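Local coordinates for putative sodium:solute symporter (Proteus mirabilis, PDB 5NV9), which imports the sialic acid N-acetylneuraminic acid into the bacterial cell, using the inward sodium gradient as its driving force, at residues L126-F131 with T252-V257; A108-E113 with F355-Y360; L318-E323 with G330-A335; F202-G207 with Y299-S304. All coordinates share one frame; numbering follows the deposited sequence. Where two conformers were deposited one is given.

How the contacts relate
Contacts 1 and 2 lie toward the cytoplasmic side of this LeuT-fold transporter, with centres 11 Å apart. They touch: the Tyr109 hydroxyl of contact 2 reaches the Ala253 carbonyl of contact 1, and Gln255 reaches the Ala108 amide. Contacts 3 and 4 form a second pair at the periplasmic end, their centres 18 Å apart, joined by a probable hydrogen bond from Lys203 NZ to Glu323 O. Contacts 2 and 3 share helix 328-361, which carries sodium ligands between them; centres 41 Å apart. Along the chain, contacts 1, 3 and 4 fall inside the loop closed by contact 2. Contacts 1 and 4 interleave, and contact 4 closes before contact 3 opens. The contacts thus sample both membrane sides.

Contact 1 (L126-F131 with T252-V257); sequences LSFMLF and TASQDV
Phe128 and Ser254 mark the closest backbone approach, with Phe128 CA 6.9 Å from Ser254 CA. Residues 126-131 are regular helix. Residues 252-257 are not: the helix breaks around Ser254, and a short helix starts at Gln255. Phe128 carries the contact. Its CG lies anti to the backbone N (chi1 173°), extending the ring toward this break. Gln255 CB sits over one ring face, 3.7 Å from the Phe128 ring centroid, in a CH-pi contact. The Gln255 backbone N comes 3.4 Å from Phe128 CE1. Ser254 OG approaches the ring at its edge, in plane, 3.7 Å from Phe128 CE1. The fold here is that of LeuT, as in other sodium:solute symporters, and the contact joins transmembrane helix 118-151 to the break between helix 236-253 and helix 255-258. Ser254 OG donates a 2.6 Å hydrogen bond to Asp256 OD1, nearly along the C-O axis of that oxygen. The Gln255 chain bends at chi2 (67°), and its amide stands 88° from the Phe128 plane. That amide is held by Ser353, Thr106 O and the Ala108 amide. The Asp256 side chain is about 4 Å from that of the sialic-acid-binding Arg135, and about 7 Å from the bound sugar.

Contact 2 (A108-E113 with F355-Y360); sequences AYEYLE and FNSDIY
Glu110 and Ser357 make the one direct hydrogen bond between these segments. Ser357 OG donates to Glu110 OE2 over 2.6 Å. The hydroxyl comes from above the carboxylate, 40° out of its plane. Glu110 reaches across because its chain is extended beyond CG. Ser357 OG is anti to its own backbone N (chi1 175°), which turns the hydroxyl to the glutamate. The second pair is Tyr109 and Asp358. Asp358 OD2 lies at the edge of the tyrosine ring, in plane, 3.7 Å from Tyr109 CD2. The ring and carboxylate planes are 58° apart.

Further out, Ser107 serves both acids. Its backbone N donates to Glu110 OE2, and its OG bonds to Asp358 OD2. Asp358 OD2 also has Ser125 OG, while Asp358 OD1 forms a salt bridge with Arg121. The far end of the Tyr109 ring is fixed by its hydroxyl, which bonds to Ala253 O. The aspartate sits on a wider pi-type turn of helix 328-361, where Phe355 O accepts from both Ile359 N and Tyr360 N. The contact ties the cytoplasmic helix 110-115 to the cytoplasmic end of a long transmembrane helix.

Two acids stand close here, with Glu110 OE2 5.0 Å from Asp358 OD1. Arg121, which also pairs with Glu113, probably offsets part of that like charge. The buried Asp358 carboxylate, gripped by a guanidinium and two serine hydroxyls, is consistent with an ionised group.

Contact 3 (L318-E323 with G330-A335); sequences LFIVTE and GLIIAA
Ile320 meets Ile332 and Ile333 in a small buried apolar contact between two helices. Along 318-323, Leu318 comes first, and its carbonyl takes two bonds from Thr322. Thr322 N donates to Leu318 O over 3.0 Å and Thr322 OG1 to the same Leu318 O over 2.6 Å. They reach Leu318 O from opposite faces of its plane, with the hydroxyl 41° out of that plane. Phe319 follows; Glu323 CB, one turn on, lies over the centre of its ring. Ile320 then points at the other helix. Its CD1 tip comes 3.5 Å from Ile332 CG2, and its CG1 also lies against that methyl, at 3.7 Å. That arm crosses the methyl at a slant. Ile320 CG2 touches the same Ile332 methyl, and Ile333 CD1 at 3.9 Å. A chi1 of -66° turns both branches to the second helix: CG1-CD1 meets Ile332, while CG2 sits between Ile332 and Ile333. Val321 adds a little flanking surface.

The pairing is local: four residues separate helix 315-323 from helix 328-361, so the chain turns back on itself at the periplasmic membrane edge. Helix 155-203 packs on Phe319 and, through Ile196, on Ile332. Helix 118-151 touches Val321 and Ile333, and Phe6 near the N-terminus also meets Ile333. Helix 267-301 lies against Leu318 and Phe319, with Tyr298 edge-to-face to the Phe319 ring.

Contact 4 (F202-G207 with Y299-S304); sequences FKVDGG and YQQNPS
A type II beta turn, Val204 to Gly207, links helix 155-203 to helix 207-217 at the periplasmic surface, and the side chain of Gln301 docks on it. Asp205 is gripped through its backbone by that one amide. Asp205 N donates to Gln301 OE1 at 2.9 Å, and Gln301 NE2 donates to Asp205 O at 2.8 Å. Both bonds lie in the plane of the accepting carbonyl and use a lone pair. The second is the straighter, with an N-H...O angle of 160° against 143° for the first. The glutamine chain is extended beyond CG, which carries its amide out from the end of helix 267-301. Two bonds fix the rotation of that amide. Val204 CG1 packs 3.6 Å from Gln301 NE2, and Asp205 CB lies 3.5 Å from Gln301 OE1.

A water extends the network. It donates to Lys203 O at 2.7 Å and to Gln301 OE1, and accepts from Asn302 ND2. Gln301 OE1 therefore has two donors. Lys203 sends its ammonium elsewhere, to Glu323 O. The turn is closed by Gly207 N bonding to Val204 O at 2.9 Å.

Gly206, with a positive phi of 100°, holds the third position of the turn, where glycine is characteristic of type II. The paired amide bonds resemble a hydrogen-bonded pair of antiparallel strands, with a glutamine side chain standing in for one backbone.

Contact 1 (L126-F131 with T252-V257)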
loop_
_atom_site.group_PDB
_atom_site.type_symbol
_atom_site.label_atom_id
_atom_site.label_comp_id
_atom_site.label_asym_id
_atom_site.label_seq_id
_atom_site.Cartn_x
_atom_site.Cartn_y
_atom_site.Cartn_z
ATOM N N LEU A 126 -1.767 16.694 -4.092
ATOM C CA LEU A 126 -3.217 16.578 -4.041
ATOM C C LEU A 126 -3.674 15.217 -4.570
ATOM O O LEU A 126 -4.594 14.602 -3.999
ATOM C CB LEU A 126 -3.876 17.728 -4.813
ATOM C CG LEU A 126 -3.613 19.096 -4.191
ATOM C CD1 LEU A 126 -3.981 20.186 -5.156
ATOM C CD2 LEU A 126 -4.379 19.300 -2.883
ATOM N N SER A 127 -3.032 14.692 -5.608
ATOM C CA SER A 127 -3.399 13.379 -6.116
ATOM C C SER A 127 -3.073 12.280 -5.055
ATOM O O SER A 127 -3.847 11.338 -4.870
ATOM C CB SER A 127 -2.661 13.051 -7.401
ATOM O OG SER A 127 -3.054 13.890 -8.465
ATOM N N PHE A 128 -1.922 12.417 -4.379
ATOM C CA PHE A 128 -1.533 11.505 -3.330
ATOM C C PHE A 128 -2.560 11.526 -2.224
ATOM O O PHE A 128 -3.071 10.473 -1.833
ATOM C CB PHE A 128 -0.108 11.731 -2.760
ATOM C CG PHE A 128 0.176 10.879 -1.562
ATOM C CD1 PHE A 128 0.662 9.582 -1.704
ATOM C CD2 PHE A 128 -0.146 11.322 -0.301
ATOM C CE1 PHE A 128 0.851 8.767 -0.604
ATOM C CE2 PHE A 128 0.037 10.491 0.818
ATOM C CZ PHE A 128 0.562 9.230 0.672
HETATM N N MSE A 129 -2.823 12.712 -1.692
HETATM C CA MSE A 129 -3.681 12.869 -0.518
HETATM C C MSE A 129 -5.068 12.312 -0.802
HETATM O O MSE A 129 -5.614 11.554 -0.003
HETATM C CB MSE A 129 -3.705 14.313 -0.105
HETATM C CG MSE A 129 -2.382 14.664 0.500
HETATM SE SE MSE A 129 -2.511 16.449 1.336
HETATM C CE MSE A 129 -2.332 17.479 -0.326
ATOM N N LEU A 130 -5.638 12.654 -1.950
ATOM C CA LEU A 130 -6.945 12.120 -2.338
ATOM C C LEU A 130 -6.918 10.626 -2.596
ATOM O O LEU A 130 -7.852 9.956 -2.215
ATOM C CB LEU A 130 -7.503 12.845 -3.561
ATOM C CG LEU A 130 -7.808 14.315 -3.291
ATOM C CD1 LEU A 130 -8.064 15.065 -4.595
ATOM C CD2 LEU A 130 -8.976 14.441 -2.318
ATOM N N PHE A 131 -5.870 10.094 -3.213
ATOM C CA PHE A 131 -5.813 8.662 -3.463
ATOM C C PHE A 131 -5.808 7.898 -2.131
ATOM O O PHE A 131 -6.563 6.925 -1.932
ATOM C CB PHE A 131 -4.622 8.206 -4.310
ATOM C CG PHE A 131 -4.632 6.716 -4.554
ATOM C CD1 PHE A 131 -5.565 6.148 -5.423
ATOM C CD2 PHE A 131 -3.798 5.838 -3.816
ATOM C CE1 PHE A 131 -5.621 4.748 -5.610
ATOM C CE2 PHE A 131 -3.854 4.441 -3.989
ATOM C CZ PHE A 131 -4.760 3.894 -4.885
ATOM N N THR A 252 8.747 5.139 -5.807
ATOM C CA THR A 252 9.366 6.445 -6.169
ATOM C C THR A 252 8.458 7.677 -5.989
ATOM O O THR A 252 8.923 8.786 -5.782
ATOM C CB THR A 252 9.861 6.454 -7.628
ATOM O OG1 THR A 252 8.789 6.308 -8.571
ATOM C CG2 THR A 252 10.864 5.343 -7.854
ATOM N N ALA A 253 7.153 7.495 -6.113
ATOM C CA ALA A 253 6.239 8.626 -6.257
ATOM C C ALA A 253 5.189 8.652 -5.182
ATOM O O ALA A 253 4.373 9.534 -5.219
ATOM C CB ALA A 253 5.578 8.598 -7.645
ATOM N N SER A 254 5.242 7.731 -4.207
ATOM C CA SER A 254 4.189 7.569 -3.224
ATOM C C SER A 254 4.761 7.874 -1.841
ATOM O O SER A 254 5.694 7.213 -1.394
ATOM C CB SER A 254 3.638 6.155 -3.306
ATOM O OG SER A 254 2.449 6.057 -2.570
ATOM N N GLN A 255 4.205 8.892 -1.195
ATOM C CA GLN A 255 4.726 9.394 0.061
ATOM C C GLN A 255 4.773 8.363 1.185
ATOM O O GLN A 255 5.645 8.462 2.053
ATOM C CB GLN A 255 3.913 10.620 0.485
ATOM C CG GLN A 255 4.283 11.184 1.875
ATOM C CD GLN A 255 5.676 11.807 1.988
ATOM O OE1 GLN A 255 6.455 11.853 1.017
ATOM N NE2 GLN A 255 6.037 12.198 3.208
ATOM N N ASP A 256 3.823 7.410 1.225
ATOM C CA ASP A 256 3.807 6.413 2.334
ATOM C C ASP A 256 5.085 5.540 2.365
ATOM O O ASP A 256 5.570 5.205 3.439
ATOM C CB ASP A 256 2.514 5.569 2.355
ATOM C CG ASP A 256 2.278 4.796 1.062
ATOM O OD1 ASP A 256 2.716 5.221 -0.083
ATOM O OD2 ASP A 256 1.604 3.747 1.202
ATOM N N VAL A 257 5.641 5.215 1.194
ATOM C CA VAL A 257 6.890 4.487 1.114
ATOM C C VAL A 257 8.135 5.418 1.173
ATOM O O VAL A 257 9.061 5.224 1.985
ATOM C CB VAL A 257 6.875 3.583 -0.109
ATOM C CG1 VAL A 257 8.276 3.030 -0.384
ATOM C CG2 VAL A 257 5.926 2.422 0.138
#

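Contact 2 (A108-E113 with F355-Y360)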
loop_
_atom_site.group_PDB
_atom_site.type_symbol
_atom_site.label_atom_id
_atom_site.label_comp_id
_atom_site.label_asym_id
_atom_site.label_seq_id
_atom_site.Cartn_x
_atom_site.Cartn_y
_atom_site.Cartn_z
ATOM N N ALA A 108 7.725 13.936 -0.348
ATOM C CA ALA A 108 8.373 13.567 -1.615
ATOM C C ALA A 108 8.188 14.578 -2.735
ATOM O O ALA A 108 9.123 14.753 -3.592
ATOM C CB ALA A 108 7.856 12.204 -2.069
ATOM N N TYR A 109 7.044 15.272 -2.702
ATOM C CA TYR A 109 6.607 16.173 -3.815
ATOM C C TYR A 109 7.415 17.486 -3.840
ATOM O O TYR A 109 7.446 18.220 -4.835
ATOM C CB TYR A 109 5.073 16.315 -3.825
ATOM C CG TYR A 109 4.466 14.945 -3.767
ATOM C CD1 TYR A 109 4.731 13.997 -4.781
ATOM C CD2 TYR A 109 3.777 14.496 -2.600
ATOM C CE1 TYR A 109 4.259 12.681 -4.671
ATOM C CE2 TYR A 109 3.294 13.186 -2.502
ATOM C CZ TYR A 109 3.569 12.269 -3.508
ATOM O OH TYR A 109 3.123 10.963 -3.379
ATOM N N GLU A 110 8.145 17.731 -2.766
ATOM C CA GLU A 110 9.116 18.842 -2.729
ATOM C C GLU A 110 10.165 18.679 -3.798
ATOM O O GLU A 110 10.647 19.673 -4.319
ATOM C CB GLU A 110 9.859 18.908 -1.371
ATOM C CG GLU A 110 9.002 19.293 -0.187
ATOM C CD GLU A 110 9.661 19.039 1.191
ATOM O OE1 GLU A 110 10.896 19.150 1.348
ATOM O OE2 GLU A 110 8.932 18.735 2.149
ATOM N N TYR A 111 10.553 17.443 -4.101
ATOM C CA TYR A 111 11.473 17.219 -5.211
ATOM C C TYR A 111 10.947 17.891 -6.524
ATOM O O TYR A 111 11.737 18.490 -7.268
ATOM C CB TYR A 111 11.738 15.716 -5.437
ATOM C CG TYR A 111 12.375 15.448 -6.757
ATOM C CD1 TYR A 111 13.732 15.648 -6.924
ATOM C CD2 TYR A 111 11.596 15.059 -7.886
ATOM C CE1 TYR A 111 14.330 15.463 -8.165
ATOM C CE2 TYR A 111 12.177 14.895 -9.125
ATOM C CZ TYR A 111 13.540 15.091 -9.266
ATOM O OH TYR A 111 14.149 14.889 -10.489
ATOM N N LEU A 112 9.630 17.753 -6.788
ATOM C CA LEU A 112 9.021 18.257 -8.005
ATOM C C LEU A 112 9.067 19.786 -8.111
ATOM O O LEU A 112 9.229 20.300 -9.220
ATOM C CB LEU A 112 7.590 17.760 -8.196
ATOM C CG LEU A 112 7.356 16.232 -8.331
ATOM C CD1 LEU A 112 5.870 15.921 -8.408
ATOM C CD2 LEU A 112 8.115 15.617 -9.499
ATOM N N GLU A 113 8.969 20.497 -6.991
ATOM C CA GLU A 113 9.158 21.925 -7.017
ATOM C C GLU A 113 10.626 22.228 -7.238
ATOM O O GLU A 113 10.947 23.080 -8.073
ATOM C CB GLU A 113 8.633 22.648 -5.782
ATOM C CG GLU A 113 8.993 24.122 -5.780
ATOM C CD GLU A 113 8.050 25.002 -4.990
ATOM O OE1 GLU A 113 7.305 24.532 -4.103
ATOM O OE2 GLU A 113 8.024 26.207 -5.306
ATOM N N PHE A 355 0.146 17.308 3.617
ATOM C CA PHE A 355 -0.577 18.518 3.910
ATOM C C PHE A 355 0.344 19.574 4.580
ATOM O O PHE A 355 0.325 20.752 4.196
ATOM C CB PHE A 355 -1.789 18.239 4.744
ATOM C CG PHE A 355 -2.681 19.432 4.926
ATOM C CD1 PHE A 355 -2.422 20.335 5.909
ATOM C CD2 PHE A 355 -3.766 19.652 4.071
ATOM C CE1 PHE A 355 -3.270 21.422 6.124
ATOM C CE2 PHE A 355 -4.588 20.750 4.247
ATOM C CZ PHE A 355 -4.324 21.646 5.275
ATOM N N ASN A 356 1.142 19.138 5.563
ATOM C CA ASN A 356 1.988 20.000 6.376
ATOM C C ASN A 356 3.028 20.792 5.534
ATOM O O ASN A 356 3.212 22.028 5.700
ATOM C CB ASN A 356 2.707 19.186 7.460
ATOM C CG ASN A 356 2.959 19.973 8.740
ATOM O OD1 ASN A 356 4.032 20.559 8.937
ATOM N ND2 ASN A 356 1.939 20.041 9.591
ATOM N N SER A 357 3.699 20.066 4.637
ATOM C CA SER A 357 4.762 20.622 3.838
ATOM C C SER A 357 4.208 21.338 2.596
ATOM O O SER A 357 4.508 22.515 2.403
ATOM C CB SER A 357 5.776 19.534 3.424
ATOM O OG SER A 357 6.771 20.084 2.528
ATOM N N ASP A 358 3.408 20.603 1.789
ATOM C CA ASP A 358 3.001 21.010 0.451
ATOM C C ASP A 358 1.846 22.012 0.486
ATOM O O ASP A 358 1.691 22.788 -0.450
ATOM C CB ASP A 358 2.567 19.829 -0.427
ATOM C CG ASP A 358 3.660 18.770 -0.577
ATOM O OD1 ASP A 358 4.822 19.170 -0.682
ATOM O OD2 ASP A 358 3.365 17.553 -0.556
ATOM N N ILE A 359 1.043 22.004 1.548
ATOM C CA ILE A 359 -0.104 22.889 1.625
ATOM C C ILE A 359 0.150 24.003 2.671
ATOM O O ILE A 359 0.322 25.208 2.323
ATOM C CB ILE A 359 -1.391 22.100 1.866
ATOM C CG1 ILE A 359 -1.583 20.997 0.801
ATOM C CG2 ILE A 359 -2.612 23.002 1.844
ATOM C CD1 ILE A 359 -1.648 21.479 -0.623
ATOM N N TYR A 360 0.236 23.606 3.927
ATOM C CA TYR A 360 0.325 24.525 5.027
ATOM C C TYR A 360 1.625 25.336 5.068
ATOM O O TYR A 360 1.615 26.540 5.220
ATOM C CB TYR A 360 0.148 23.741 6.351
ATOM C CG TYR A 360 0.218 24.581 7.599
ATOM C CD1 TYR A 360 -0.687 25.614 7.821
ATOM C CD2 TYR A 360 1.183 24.309 8.600
ATOM C CE1 TYR A 360 -0.619 26.392 8.994
ATOM C CE2 TYR A 360 1.274 25.089 9.749
ATOM C CZ TYR A 360 0.353 26.104 9.960
ATOM O OH TYR A 360 0.444 26.871 11.113
#

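Contact 3 (L318-E323 with G330-A335)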
loop_
_atom_site.group_PDB
_atom_site.type_symbol
_atom_site.label_atom_id
_atom_site.label_comp_id
_atom_site.label_asym_id
_atom_site.label_seq_id
_atom_site.Cartn_x
_atom_site.Cartn_y
_atom_site.Cartn_z
ATOM N N LEU A 318 -13.514 -17.996 5.898
ATOM C CA LEU A 318 -14.297 -19.171 6.212
ATOM C C LEU A 318 -13.458 -20.260 6.793
ATOM O O LEU A 318 -13.814 -20.792 7.859
ATOM C CB LEU A 318 -14.995 -19.717 4.964
ATOM C CG LEU A 318 -15.875 -20.929 5.330
ATOM C CD1 LEU A 318 -17.070 -20.442 6.135
ATOM C CD2 LEU A 318 -16.308 -21.710 4.104
ATOM N N PHE A 319 -12.366 -20.617 6.108
ATOM C CA PHE A 319 -11.410 -21.582 6.657
ATOM C C PHE A 319 -10.847 -21.203 8.029
ATOM O O PHE A 319 -10.772 -22.043 8.926
ATOM C CB PHE A 319 -10.256 -21.838 5.709
ATOM C CG PHE A 319 -9.294 -22.889 6.183
ATOM C CD1 PHE A 319 -8.244 -22.571 7.033
ATOM C CD2 PHE A 319 -9.427 -24.207 5.788
ATOM C CE1 PHE A 319 -7.363 -23.553 7.477
ATOM C CE2 PHE A 319 -8.535 -25.200 6.227
ATOM C CZ PHE A 319 -7.509 -24.869 7.056
ATOM N N ILE A 320 -10.481 -19.951 8.210
ATOM C CA ILE A 320 -9.932 -19.536 9.482
ATOM C C ILE A 320 -10.894 -19.754 10.633
ATOM O O ILE A 320 -10.523 -20.291 11.663
ATOM C CB ILE A 320 -9.521 -18.064 9.490
ATOM C CG1 ILE A 320 -8.335 -17.862 8.520
ATOM C CG2 ILE A 320 -9.195 -17.610 10.919
ATOM C CD1 ILE A 320 -8.260 -16.439 7.973
ATOM N N VAL A 321 -12.126 -19.328 10.445
ATOM C CA VAL A 321 -13.056 -19.328 11.535
ATOM C C VAL A 321 -13.655 -20.714 11.762
ATOM O O VAL A 321 -14.055 -21.026 12.911
ATOM C CB VAL A 321 -14.122 -18.271 11.296
ATOM C CG1 VAL A 321 -15.248 -18.389 12.278
ATOM C CG2 VAL A 321 -13.469 -16.891 11.429
ATOM N N THR A 322 -13.698 -21.543 10.722
ATOM C CA THR A 322 -14.319 -22.851 10.850
ATOM C C THR A 322 -13.296 -23.913 11.111
ATOM O O THR A 322 -13.646 -24.915 11.691
ATOM C CB THR A 322 -15.174 -23.265 9.612
ATOM O OG1 THR A 322 -14.374 -23.293 8.410
ATOM C CG2 THR A 322 -16.324 -22.326 9.420
ATOM N N GLU A 323 -12.043 -23.747 10.683
ATOM C CA GLU A 323 -11.068 -24.861 10.805
ATOM C C GLU A 323 -9.847 -24.644 11.681
ATOM O O GLU A 323 -9.034 -25.566 11.820
ATOM C CB GLU A 323 -10.488 -25.264 9.444
ATOM C CG GLU A 323 -11.501 -25.631 8.364
ATOM C CD GLU A 323 -12.327 -26.853 8.630
ATOM O OE1 GLU A 323 -11.943 -27.692 9.476
ATOM O OE2 GLU A 323 -13.360 -26.989 7.935
ATOM N N GLY A 330 -8.025 -16.502 16.883
ATOM C CA GLY A 330 -8.040 -15.126 17.333
ATOM C C GLY A 330 -6.780 -14.352 16.955
ATOM O O GLY A 330 -6.828 -13.103 16.697
ATOM N N LEU A 331 -5.664 -15.081 16.910
ATOM C CA LEU A 331 -4.403 -14.533 16.462
ATOM C C LEU A 331 -4.320 -14.225 14.904
ATOM O O LEU A 331 -3.686 -13.252 14.484
ATOM C CB LEU A 331 -3.274 -15.464 16.899
ATOM C CG LEU A 331 -1.891 -15.023 16.509
ATOM C CD1 LEU A 331 -1.444 -13.877 17.334
ATOM C CD2 LEU A 331 -0.880 -16.134 16.674
ATOM N N ILE A 332 -4.930 -15.083 14.086
ATOM C CA ILE A 332 -5.072 -14.854 12.632
ATOM C C ILE A 332 -5.966 -13.671 12.331
ATOM O O ILE A 332 -5.656 -12.877 11.470
ATOM C CB ILE A 332 -5.623 -16.099 11.947
ATOM C CG1 ILE A 332 -4.648 -17.285 12.138
ATOM C CG2 ILE A 332 -5.818 -15.859 10.440
ATOM C CD1 ILE A 332 -3.212 -16.979 11.758
ATOM N N ILE A 333 -7.064 -13.519 13.053
ATOM C CA ILE A 333 -7.841 -12.302 12.999
ATOM C C ILE A 333 -7.034 -11.069 13.398
ATOM O O ILE A 333 -7.147 -10.057 12.732
ATOM C CB ILE A 333 -9.131 -12.366 13.810
ATOM C CG1 ILE A 333 -10.123 -13.399 13.277
ATOM C CG2 ILE A 333 -9.833 -11.029 13.862
ATOM C CD1 ILE A 333 -9.932 -13.916 11.876
ATOM N N ALA A 334 -6.234 -11.142 14.454
ATOM C CA ALA A 334 -5.381 -10.028 14.808
ATOM C C ALA A 334 -4.406 -9.730 13.661
ATOM O O ALA A 334 -4.094 -8.559 13.438
ATOM C CB ALA A 334 -4.645 -10.299 16.094
ATOM N N ALA A 335 -3.904 -10.781 12.957
ATOM C CA ALA A 335 -2.982 -10.599 11.822
ATOM C C ALA A 335 -3.630 -9.903 10.580
ATOM O O ALA A 335 -2.996 -9.163 9.888
ATOM C CB ALA A 335 -2.354 -11.931 11.420
#

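Contact 4 (F202-G207 with Y299-S304)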
loop_
_atom_site.group_PDB
_atom_site.type_symbol
_atom_site.label_atom_id
_atom_site.label_comp_id
_atom_site.label_asym_id
_atom_site.label_seq_id
_atom_site.Cartn_x
_atom_site.Cartn_y
_atom_site.Cartn_z
ATOM N N PHE A 202 -1.821 -29.641 6.889
ATOM C CA PHE A 202 -2.159 -30.722 7.831
ATOM C C PHE A 202 -3.574 -31.208 7.651
ATOM O O PHE A 202 -3.881 -32.298 8.044
ATOM C CB PHE A 202 -1.883 -30.332 9.266
ATOM C CG PHE A 202 -0.429 -30.501 9.663
ATOM C CD1 PHE A 202 0.063 -31.748 10.033
ATOM C CD2 PHE A 202 0.444 -29.420 9.674
ATOM C CE1 PHE A 202 1.394 -31.906 10.403
ATOM C CE2 PHE A 202 1.780 -29.560 10.041
ATOM C CZ PHE A 202 2.258 -30.812 10.397
ATOM N N LYS A 203 -4.441 -30.424 7.049
ATOM C CA LYS A 203 -5.832 -30.859 6.801
ATOM C C LYS A 203 -6.127 -31.427 5.401
ATOM O O LYS A 203 -7.220 -31.888 5.140
ATOM C CB LYS A 203 -6.781 -29.712 7.064
ATOM C CG LYS A 203 -6.614 -29.223 8.469
ATOM C CD LYS A 203 -7.608 -28.139 8.766
ATOM C CE LYS A 203 -8.620 -28.612 9.787
ATOM N NZ LYS A 203 -8.155 -28.148 11.116
ATOM N N VAL A 204 -5.180 -31.317 4.499
ATOM C CA VAL A 204 -5.336 -31.881 3.175
ATOM C C VAL A 204 -4.795 -33.290 3.260
ATOM O O VAL A 204 -3.688 -33.498 3.719
ATOM C CB VAL A 204 -4.581 -31.060 2.123
ATOM C CG1 VAL A 204 -4.433 -31.823 0.824
ATOM C CG2 VAL A 204 -5.288 -29.737 1.884
ATOM N N ASP A 205 -5.640 -34.252 2.870
ATOM C CA ASP A 205 -5.281 -35.626 2.748
ATOM C C ASP A 205 -4.182 -35.663 1.683
ATOM O O ASP A 205 -4.413 -35.278 0.509
ATOM C CB ASP A 205 -6.535 -36.466 2.357
ATOM C CG ASP A 205 -6.228 -37.966 2.176
ATOM O OD1 ASP A 205 -5.380 -38.456 2.920
ATOM O OD2 ASP A 205 -6.837 -38.659 1.312
ATOM N N GLY A 206 -2.983 -36.053 2.100
ATOM C CA GLY A 206 -1.768 -36.072 1.228
ATOM C C GLY A 206 -0.810 -34.900 1.391
ATOM O O GLY A 206 0.266 -34.866 0.768
ATOM N N GLY A 207 -1.214 -33.922 2.225
ATOM C CA GLY A 207 -0.367 -32.818 2.639
ATOM C C GLY A 207 0.127 -31.954 1.512
ATOM O O GLY A 207 -0.474 -31.879 0.398
ATOM N N TYR A 299 -10.913 -27.666 -0.398
ATOM C CA TYR A 299 -12.349 -27.719 -0.618
ATOM C C TYR A 299 -12.788 -28.597 -1.802
ATOM O O TYR A 299 -13.971 -28.851 -1.945
ATOM C CB TYR A 299 -12.942 -26.289 -0.677
ATOM C CG TYR A 299 -12.956 -25.647 0.680
ATOM C CD1 TYR A 299 -13.896 -26.029 1.658
ATOM C CD2 TYR A 299 -12.063 -24.651 0.999
ATOM C CE1 TYR A 299 -13.907 -25.447 2.927
ATOM C CE2 TYR A 299 -12.086 -24.027 2.235
ATOM C CZ TYR A 299 -12.995 -24.427 3.227
ATOM O OH TYR A 299 -12.950 -23.821 4.487
ATOM N N GLN A 300 -11.849 -29.043 -2.644
ATOM C CA GLN A 300 -12.067 -30.111 -3.591
ATOM C C GLN A 300 -12.118 -31.472 -2.879
ATOM O O GLN A 300 -12.792 -32.354 -3.340
ATOM C CB GLN A 300 -10.940 -30.169 -4.601
ATOM C CG GLN A 300 -10.957 -29.031 -5.609
ATOM C CD GLN A 300 -12.146 -29.110 -6.542
ATOM O OE1 GLN A 300 -13.068 -28.347 -6.437
ATOM N NE2 GLN A 300 -12.113 -30.040 -7.443
ATOM N N GLN A 301 -11.349 -31.640 -1.797
ATOM C CA GLN A 301 -11.410 -32.843 -0.953
ATOM C C GLN A 301 -12.562 -32.827 -0.028
ATOM O O GLN A 301 -12.917 -33.854 0.496
ATOM C CB GLN A 301 -10.157 -33.006 -0.126
ATOM C CG GLN A 301 -8.978 -33.448 -0.949
ATOM C CD GLN A 301 -7.792 -33.688 -0.092
ATOM O OE1 GLN A 301 -7.812 -33.433 1.119
ATOM N NE2 GLN A 301 -6.750 -34.172 -0.686
ATOM N N ASN A 302 -13.145 -31.667 0.210
ATOM C CA ASN A 302 -14.279 -31.552 1.138
ATOM C C ASN A 302 -15.388 -30.727 0.565
ATOM O O ASN A 302 -15.730 -29.675 1.130
ATOM C CB ASN A 302 -13.806 -30.908 2.407
ATOM C CG ASN A 302 -12.750 -31.734 3.100
ATOM O OD1 ASN A 302 -13.092 -32.702 3.786
ATOM N ND2 ASN A 302 -11.485 -31.386 2.930
ATOM N N PRO A 303 -15.993 -31.211 -0.524
ATOM C CA PRO A 303 -16.934 -30.407 -1.297
ATOM C C PRO A 303 -18.134 -29.893 -0.492
ATOM O O PRO A 303 -18.607 -28.783 -0.757
ATOM C CB PRO A 303 -17.343 -31.335 -2.412
ATOM C CG PRO A 303 -17.204 -32.694 -1.821
ATOM C CD PRO A 303 -15.990 -32.613 -0.964
ATOM N N SER A 304 -18.564 -30.611 0.541
ATOM C CA SER A 304 -19.808 -30.212 1.190
ATOM C C SER A 304 -19.608 -29.095 2.195
ATOM O O SER A 304 -20.576 -28.541 2.715
ATOM C CB SER A 304 -20.452 -31.413 1.860
ATOM O OG SER A 304 -19.850 -31.639 3.116
HETATM O O HOH W 1 -9.080 -33.106 3.660
#